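PDB 2CAL: rusticyanin from Thiobacillus ferrooxidans, which carries electrons from cytochrome c552 to the A-type oxidase of the iron respiratory chain, using a single bound copper ion. Local coordinates for residues A41-P46 against V73-T78. The protein carries 1 engineered substitution. Sequence-based numbering, arbitrary orientation.
Sequences AAAVLP and VTFINT
Ala41 N reaches Thr74 O at 2.9 Å, and Ala41 O accepts Ile76 N, also at 2.9 Å. A third bond, Ala43 N to Ile76 O at 3.0 Å, completes the parallel pairing, tightened by the CA-H of Ala42, which leans on Ile76 O as well. On the face that Ala41 and Ala43 share, the Phe75 ring, its CG anti to the backbone N (chi1 174°), meets the neighbouring strand obliquely, with CZ 4.0 Å from Ala43 CB. Ala41 O lies 3.7 Å from Phe75 CD1, so backbone as well as methyl packs on the ring; the methyl of Ala41 stands farther off. These are adjacent strands, 36-43 and 70-77, of one sheet of the cupredoxin beta-sandwich. Ala43 and Asn77 lie at its copper end, where both touch His84, a ligand of the metal; Ala43 also touches the ligand Met147. On the other face Ala42 and Ile76 turn their side chains to helix 11-18. Past Ala43 the backbone of 41-46 leaves the sheet, and Thr78 holds the turn: its OG1, between the backbone N and the carbonyl carbon (chi1 46°), donates to Ala43 O at 2.9 Å from well above the carbonyl plane, while its own amide adds a weak bond to the same oxygen. A valine here would probably leave Ala43 O with little more than that weak amide bond and let the turn shift. The Leu45 side chain runs obliquely across that of Thr78, its CD2 3.5 Å from Thr78 OG1. Farther out the contact loosens: exposed Pro46 gets no nearer than its CD, 4.4 Å from Thr78 OG1.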
# COMPACT_ATOMS: atom_id res chain seq x y z
N ALA A 41 -2.76 3.14 -2.89
CA ALA A 41 -3.18 2.35 -1.75
C ALA A 41 -3.53 3.21 -0.55
O ALA A 41 -2.89 4.25 -0.34
CB ALA A 41 -2.02 1.42 -1.33
N ALA A 42 -4.51 2.76 0.20
CA ALA A 42 -4.89 3.47 1.45
C ALA A 42 -5.01 2.49 2.57
O ALA A 42 -5.36 1.33 2.43
CB ALA A 42 -6.26 4.14 1.27
N ALA A 43 -4.65 2.97 3.76
CA ALA A 43 -4.81 2.21 5.01
C ALA A 43 -6.21 2.44 5.61
O ALA A 43 -6.47 3.56 6.08
CB ALA A 43 -3.74 2.63 6.00
N VAL A 44 -7.04 1.44 5.58
CA VAL A 44 -8.37 1.36 6.18
C VAL A 44 -9.21 2.59 5.73
O VAL A 44 -9.46 3.56 6.45
CB VAL A 44 -8.39 1.26 7.72
CG1 VAL A 44 -9.76 0.85 8.23
CG2 VAL A 44 -7.35 0.25 8.22
N LEU A 45 -9.67 2.53 4.49
CA LEU A 45 -10.66 3.51 4.05
C LEU A 45 -11.90 3.33 4.92
O LEU A 45 -12.21 2.23 5.38
CB LEU A 45 -11.03 3.31 2.58
CG LEU A 45 -9.96 3.63 1.55
CD1 LEU A 45 -10.44 3.32 0.13
CD2 LEU A 45 -9.57 5.10 1.66
N PRO A 46 -12.64 4.44 5.12
CA PRO A 46 -13.89 4.36 5.93
C PRO A 46 -14.80 3.20 5.56
O PRO A 46 -15.18 3.03 4.41
CB PRO A 46 -14.59 5.69 5.64
CG PRO A 46 -13.42 6.62 5.37
CD PRO A 46 -12.33 5.81 4.69
N VAL A 73 4.01 4.28 -6.59
CA VAL A 73 3.09 3.98 -5.48
C VAL A 73 2.75 5.31 -4.76
O VAL A 73 3.64 6.06 -4.37
CB VAL A 73 3.69 2.99 -4.48
CG1 VAL A 73 2.68 2.67 -3.38
CG2 VAL A 73 4.10 1.72 -5.20
N THR A 74 1.48 5.52 -4.56
CA THR A 74 0.96 6.56 -3.67
C THR A 74 0.30 5.85 -2.49
O THR A 74 -0.50 4.93 -2.70
CB THR A 74 -0.10 7.42 -4.38
OG1 THR A 74 0.47 7.98 -5.58
CG2 THR A 74 -0.54 8.57 -3.47
N PHE A 75 0.71 6.19 -1.27
CA PHE A 75 0.14 5.59 -0.07
C PHE A 75 -0.45 6.67 0.83
O PHE A 75 0.23 7.66 1.12
CB PHE A 75 1.23 4.81 0.70
CG PHE A 75 0.73 4.28 2.05
CD1 PHE A 75 -0.35 3.44 2.17
CD2 PHE A 75 1.37 4.69 3.21
CE1 PHE A 75 -0.80 2.98 3.38
CE2 PHE A 75 0.94 4.23 4.46
CZ PHE A 75 -0.15 3.40 4.54
N ILE A 76 -1.70 6.48 1.18
CA ILE A 76 -2.50 7.41 1.98
C ILE A 76 -2.96 6.74 3.25
O ILE A 76 -3.52 5.66 3.19
CB ILE A 76 -3.73 7.90 1.14
CG1 ILE A 76 -3.37 8.39 -0.26
CG2 ILE A 76 -4.50 8.94 1.94
CD1 ILE A 76 -4.55 8.41 -1.19
N ASN A 77 -2.75 7.39 4.38
CA ASN A 77 -3.27 6.84 5.63
C ASN A 77 -4.56 7.55 6.03
O ASN A 77 -4.51 8.68 6.54
CB ASN A 77 -2.26 6.96 6.77
CG ASN A 77 -2.77 6.47 8.09
OD1 ASN A 77 -2.26 6.91 9.18
ND2 ASN A 77 -3.76 5.63 8.10
N THR A 78 -5.69 6.88 5.86
CA THR A 78 -6.99 7.42 6.23
C THR A 78 -7.50 6.94 7.59
O THR A 78 -8.62 7.26 7.97
CB THR A 78 -8.05 7.08 5.13
OG1 THR A 78 -7.97 5.69 4.74
CG2 THR A 78 -7.75 7.96 3.92